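Local coordinates for protein orotidine 5'-phosphate decarboxylase (PDB 3TFX) that probably catalyses the decarboxylation of orotidine 5'-monophosphate to uridine 5'-monophosphate, the last step of de novo UMP synthesis, as a homodimer with a TIM-barrel fold, at residues A[70-75]-A[95-100]; A[145-150]-A[172-177]. All coordinates share one frame; numbering follows the deposited sequence.

Both contacts join neighbouring helices on the outside of one eight-stranded parallel barrel. Interaction 1 packs helix 69-80, which follows strand 58-65, against helix 95-108, which follows strand 86-90. Interaction 2 comes later in the chain and pairs helix 142-155, after strand 117-121, with helix 168-175, after strand 160-162. The two are in series, with centres about 21 Å apart and nearest atoms about 5 Å apart, and they do not touch. Helices 95-108 and 142-155 meet through I98 on M152 and A153, so the contacts belong to one continuous helical layer. Interaction 1 includes part of the predicted substrate site, interaction 2 lies away from it, and both reach the second subunit.

Interaction 1 of 2, residues A[70-75]-A[95-100]; sequences NTVYNG and SQMIKS
V72 and M97, a selenomethionine in this structure, bring together two successive outer helices of the TIM barrel, 69-80 and 95-108. V72 points toward helix 95-108 and is easily followed outward. Its CB already lies 3.9 Å from CG of M97. Of the two methyls, CG2 does most of the touching: anti to the carbonyl carbon and beside the backbone N, it comes to 3.6 Å from CG of M97, with SE only slightly farther off. CG1 only skirts the backbone, 4.2 Å from O of M97. The M97 chain is bent and crosses the valine at about a right angle. A compact branched residue thus meets a long flexible one, which can fold to fit against it; both are buried.

The backbones of the two segments come nearest at Y73 and S100, with CA atoms 4.9 Å apart, and a small serine suits so narrow a gap. With CG anti to its backbone N (chi1 175°), Y73 lays its ring alongside helix 95-108, reaching on to D103 and A107, while its CB is 4.2 Å from CB of S100. The serine hydroxyl is engaged within its own helix by NE2 of Q96, in a nearly straight bond that lies in the amide plane.

At the start of helix 69-80, N70 and T71 belong to the predicted substrate-binding segment, so this packing sits beside the probable active site; the M97 side chain is about 9 Å from that of K64, the predicted proton donor. T71 and N74 also pack on E39 of the second subunit. On the tyrosine side, the closest approach is oblique to the ring, with CD1 of Y73 3.5 Å from the carbonyl O of S100.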
loop_
_atom_site.group_PDB
_atom_site.type_symbol
_atom_site.label_atom_id
_atom_site.label_comp_id
_atom_site.label_asym_id
_atom_site.label_seq_id
_atom_site.Cartn_x
_atom_site.Cartn_y
_atom_site.Cartn_z
ATOM N N ASN A 70 -4.116 -12.021 -5.801
ATOM C CA ASN A 70 -2.860 -12.694 -6.189
ATOM C C ASN A 70 -1.608 -11.841 -5.948
ATOM O O ASN A 70 -0.579 -12.350 -5.528
ATOM C CB ASN A 70 -2.889 -13.197 -7.642
ATOM C CG ASN A 70 -1.583 -13.920 -8.043
ATOM O OD1 ASN A 70 -0.794 -13.409 -8.864
ATOM N ND2 ASN A 70 -1.340 -15.102 -7.443
ATOM N N THR A 71 -1.710 -10.539 -6.196
ATOM C CA THR A 71 -0.567 -9.640 -6.032
ATOM C C THR A 71 -0.262 -9.456 -4.538
ATOM O O THR A 71 0.902 -9.430 -4.127
ATOM C CB THR A 71 -0.810 -8.299 -6.742
ATOM O OG1 THR A 71 -1.095 -8.540 -8.124
ATOM C CG2 THR A 71 0.402 -7.387 -6.659
ATOM N N VAL A 72 -1.312 -9.366 -3.730
ATOM C CA VAL A 72 -1.152 -9.203 -2.282
ATOM C C VAL A 72 -0.595 -10.485 -1.676
ATOM O O VAL A 72 0.240 -10.438 -0.768
ATOM C CB VAL A 72 -2.471 -8.754 -1.598
ATOM C CG1 VAL A 72 -2.289 -8.601 -0.075
ATOM C CG2 VAL A 72 -2.939 -7.429 -2.217
ATOM N N TYR A 73 -1.007 -11.627 -2.206
ATOM C CA TYR A 73 -0.412 -12.897 -1.787
ATOM C C TYR A 73 1.108 -12.802 -1.891
ATOM O O TYR A 73 1.825 -13.100 -0.941
ATOM C CB TYR A 73 -0.929 -14.055 -2.647
ATOM C CG TYR A 73 -0.280 -15.386 -2.348
ATOM C CD1 TYR A 73 -0.856 -16.282 -1.446
ATOM C CD2 TYR A 73 0.906 -15.754 -2.981
ATOM C CE1 TYR A 73 -0.242 -17.520 -1.168
ATOM C CE2 TYR A 73 1.519 -16.975 -2.719
ATOM C CZ TYR A 73 0.941 -17.855 -1.815
ATOM O OH TYR A 73 1.558 -19.064 -1.579
ATOM N N ASN A 74 1.588 -12.340 -3.039
ATOM C CA ASN A 74 3.010 -12.295 -3.306
ATOM C C ASN A 74 3.724 -11.176 -2.585
ATOM O O ASN A 74 4.857 -11.358 -2.157
ATOM C CB ASN A 74 3.265 -12.243 -4.807
ATOM C CG ASN A 74 2.963 -13.578 -5.490
ATOM O OD1 ASN A 74 3.405 -14.642 -5.031
ATOM N ND2 ASN A 74 2.230 -13.525 -6.591
ATOM N N GLY A 75 3.057 -10.027 -2.444
ATOM C CA GLY A 75 3.579 -8.926 -1.620
ATOM C C GLY A 75 3.753 -9.367 -0.174
ATOM O O GLY A 75 4.815 -9.170 0.432
ATOM N N SER A 95 -12.693 -9.326 1.037
ATOM C CA SER A 95 -12.541 -10.593 1.736
ATOM C C SER A 95 -11.456 -11.527 1.191
ATOM O O SER A 95 -10.643 -12.071 1.959
ATOM C CB SER A 95 -13.876 -11.338 1.697
ATOM O OG SER A 95 -13.758 -12.507 2.458
ATOM N N GLN A 96 -11.469 -11.749 -0.123
ATOM C CA GLN A 96 -10.503 -12.659 -0.738
ATOM C C GLN A 96 -9.066 -12.139 -0.638
ATOM O O GLN A 96 -8.121 -12.916 -0.436
ATOM C CB GLN A 96 -10.867 -12.984 -2.196
ATOM C CG GLN A 96 -9.872 -13.969 -2.842
ATOM C CD GLN A 96 -9.817 -15.320 -2.123
ATOM O OE1 GLN A 96 -10.856 -15.951 -1.895
ATOM N NE2 GLN A 96 -8.603 -15.769 -1.763
HETATM N N MSE A 97 -8.912 -10.827 -0.772
HETATM C CA MSE A 97 -7.597 -10.203 -0.676
HETATM C C MSE A 97 -6.994 -10.400 0.719
HETATM O O MSE A 97 -5.791 -10.647 0.868
HETATM C CB MSE A 97 -7.693 -8.716 -1.015
HETATM C CG MSE A 97 -6.355 -8.094 -1.326
HETATM SE SE MSE A 97 -6.267 -6.242 -0.715
HETATM C CE MSE A 97 -6.331 -6.564 1.216
ATOM N N ILE A 98 -7.838 -10.309 1.741
ATOM C CA ILE A 98 -7.374 -10.505 3.113
ATOM C C ILE A 98 -6.921 -11.964 3.302
ATOM O O ILE A 98 -5.838 -12.211 3.844
ATOM C CB ILE A 98 -8.436 -10.085 4.159
ATOM C CG1 ILE A 98 -8.725 -8.586 4.066
ATOM C CG2 ILE A 98 -8.001 -10.478 5.590
ATOM C CD1 ILE A 98 -9.969 -8.132 4.878
ATOM N N LYS A 99 -7.742 -12.917 2.841
ATOM C CA LYS A 99 -7.386 -14.341 2.911
ATOM C C LYS A 99 -6.073 -14.632 2.186
ATOM O O LYS A 99 -5.236 -15.386 2.693
ATOM C CB LYS A 99 -8.487 -15.245 2.326
ATOM C CG LYS A 99 -9.815 -15.209 3.073
ATOM C CD LYS A 99 -10.913 -15.923 2.265
ATOM C CE LYS A 99 -12.276 -15.808 2.927
ATOM N NZ LYS A 99 -13.300 -16.578 2.124
ATOM N N SER A 100 -5.897 -14.037 1.002
ATOM C CA SER A 100 -4.671 -14.249 0.213
ATOM C C SER A 100 -3.456 -13.658 0.921
ATOM O O SER A 100 -2.382 -14.238 0.921
ATOM C CB SER A 100 -4.831 -13.672 -1.203
ATOM O OG SER A 100 -5.764 -14.431 -1.964
#

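Interaction 2 of 2, residues A[145-150]-A[172-177]; sequences QVLSLA and HENIGD
L147 and A150 on one helical backbone lie across from N174 and I175 on the last turn of another. CA atoms stay 8.0 Å apart at L147 and N174 and much the same at A150 and I175, so side chains rather than backbones make the contact. All of 145-150 is helical, whereas in 172-177 the helix ends at I175 and G176 leaves it with positive phi (93°). With such backbone angles a CB would collide with the carbonyl O of I175, so glycine suits the position. The amide of G176 still bonds back to O of H172.

L147 and N174 cross at about a right angle. The leucine's CG stands anti to its backbone N (chi1 169°), and its two methyls meet the asparagine together: CD1 is 3.5 Å from CB of N174, and CD2 is 3.7 Å from ND2. The leucine fork thus lies in van der Waals contact with the carbon stem and amide of a polar side chain, at a partly exposed edge. ND2 of N174 is held by a hydrogen bond to the carbonyl O of K170 in its own helix.

Deeper in, I175 reaches with its terminal CD1 to CB of A150, 3.6 Å away. The alanine's single methyl leaves room for that long branch, and I175 also packs on Y181 of strand 180-183. From the last helical turn, NE2 of H172 donates to OD1 of D177 in the following loop (2.6 Å), in the plane of the imidazole but from above that of the carboxylate.

L171 adds to the seam by touching V146, L147 and A150. Such packing between consecutive outer helices, each following its own parallel strand, is typical of the outer helical layer of a TIM barrel.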
loop_
_atom_site.group_PDB
_atom_site.type_symbol
_atom_site.label_atom_id
_atom_site.label_comp_id
_atom_site.label_asym_id
_atom_site.label_seq_id
_atom_site.Cartn_x
_atom_site.Cartn_y
_atom_site.Cartn_z
ATOM N N GLN A 145 -19.665 1.197 9.290
ATOM C CA GLN A 145 -18.723 0.806 8.238
ATOM C C GLN A 145 -17.461 0.189 8.845
ATOM O O GLN A 145 -16.962 -0.834 8.371
ATOM C CB GLN A 145 -18.377 2.010 7.344
ATOM C CG GLN A 145 -17.202 1.793 6.375
ATOM C CD GLN A 145 -17.555 0.924 5.163
ATOM O OE1 GLN A 145 -18.674 0.390 5.043
ATOM N NE2 GLN A 145 -16.598 0.785 4.252
ATOM N N VAL A 146 -16.978 0.809 9.915
ATOM C CA VAL A 146 -15.814 0.332 10.644
ATOM C C VAL A 146 -16.035 -1.072 11.205
ATOM O O VAL A 146 -15.193 -1.955 11.011
ATOM C CB VAL A 146 -15.369 1.327 11.741
ATOM C CG1 VAL A 146 -14.377 0.671 12.716
ATOM C CG2 VAL A 146 -14.735 2.551 11.095
ATOM N N LEU A 147 -17.162 -1.279 11.886
ATOM C CA LEU A 147 -17.488 -2.586 12.458
ATOM C C LEU A 147 -17.640 -3.661 11.361
ATOM O O LEU A 147 -17.129 -4.776 11.492
ATOM C CB LEU A 147 -18.741 -2.485 13.333
ATOM C CG LEU A 147 -19.392 -3.794 13.818
ATOM C CD1 LEU A 147 -18.433 -4.539 14.711
ATOM C CD2 LEU A 147 -20.752 -3.551 14.535
ATOM N N SER A 148 -18.306 -3.306 10.272
ATOM C CA SER A 148 -18.497 -4.208 9.125
ATOM C C SER A 148 -17.162 -4.658 8.488
ATOM O O SER A 148 -16.959 -5.842 8.212
ATOM C CB SER A 148 -19.382 -3.521 8.082
ATOM O OG SER A 148 -19.552 -4.325 6.939
ATOM N N LEU A 149 -16.264 -3.704 8.262
ATOM C CA LEU A 149 -14.919 -4.005 7.756
ATOM C C LEU A 149 -14.132 -4.873 8.749
ATOM O O LEU A 149 -13.481 -5.830 8.357
ATOM C CB LEU A 149 -14.164 -2.701 7.493
ATOM C CG LEU A 149 -14.067 -2.109 6.077
ATOM C CD1 LEU A 149 -15.002 -2.702 5.036
ATOM C CD2 LEU A 149 -14.134 -0.610 6.105
ATOM N N ALA A 150 -14.222 -4.545 10.037
ATOM C CA ALA A 150 -13.521 -5.307 11.062
ATOM C C ALA A 150 -14.019 -6.763 11.150
ATOM O O ALA A 150 -13.211 -7.693 11.140
ATOM C CB ALA A 150 -13.607 -4.608 12.408
ATOM N N HIS A 172 -14.659 -5.170 20.010
ATOM C CA HIS A 172 -14.515 -6.323 20.904
ATOM C C HIS A 172 -15.870 -7.002 21.173
ATOM O O HIS A 172 -15.990 -8.213 21.003
ATOM C CB HIS A 172 -13.809 -5.928 22.207
ATOM C CG HIS A 172 -13.732 -7.039 23.210
ATOM N ND1 HIS A 172 -14.681 -7.221 24.196
ATOM C CD2 HIS A 172 -12.819 -8.023 23.379
ATOM C CE1 HIS A 172 -14.356 -8.273 24.924
ATOM N NE2 HIS A 172 -13.230 -8.776 24.452
ATOM N N GLU A 173 -16.873 -6.208 21.557
ATOM C CA GLU A 173 -18.260 -6.672 21.753
ATOM C C GLU A 173 -18.720 -7.598 20.639
ATOM O O GLU A 173 -19.394 -8.590 20.890
ATOM C CB GLU A 173 -19.240 -5.479 21.784
ATOM C CG GLU A 173 -19.596 -4.919 23.156
ATOM C CD GLU A 173 -20.721 -5.697 23.864
ATOM O OE1 GLU A 173 -21.375 -5.113 24.759
ATOM O OE2 GLU A 173 -20.944 -6.892 23.560
ATOM N N ASN A 174 -18.377 -7.239 19.403
ATOM C CA ASN A 174 -18.767 -8.009 18.221
ATOM C C ASN A 174 -17.802 -9.122 17.788
ATOM O O ASN A 174 -18.232 -10.153 17.270
ATOM C CB ASN A 174 -19.034 -7.050 17.061
ATOM C CG ASN A 174 -20.271 -6.195 17.295
ATOM O OD1 ASN A 174 -21.372 -6.601 16.954
ATOM N ND2 ASN A 174 -20.091 -5.018 17.895
ATOM N N ILE A 175 -16.506 -8.921 18.000
ATOM C CA ILE A 175 -15.495 -9.831 17.446
ATOM C C ILE A 175 -14.832 -10.755 18.483
ATOM O O ILE A 175 -14.470 -11.878 18.162
ATOM C CB ILE A 175 -14.446 -9.067 16.600
ATOM C CG1 ILE A 175 -15.129 -8.464 15.358
ATOM C CG2 ILE A 175 -13.283 -9.997 16.197
ATOM C CD1 ILE A 175 -14.350 -7.373 14.649
ATOM N N GLY A 176 -14.672 -10.284 19.714
ATOM C CA GLY A 176 -14.178 -11.145 20.793
ATOM C C GLY A 176 -12.676 -11.102 21.013
ATOM O O GLY A 176 -11.989 -10.225 20.490
ATOM N N ASP A 177 -12.179 -12.075 21.774
ATOM C CA ASP A 177 -10.809 -12.059 22.308
ATOM C C ASP A 177 -9.737 -12.707 21.413
ATOM O O ASP A 177 -8.533 -12.502 21.628
ATOM C CB ASP A 177 -10.792 -12.697 23.709
ATOM C CG ASP A 177 -11.554 -11.873 24.747
ATOM O OD1 ASP A 177 -11.487 -10.637 24.672
ATOM O OD2 ASP A 177 -12.227 -12.457 25.630
#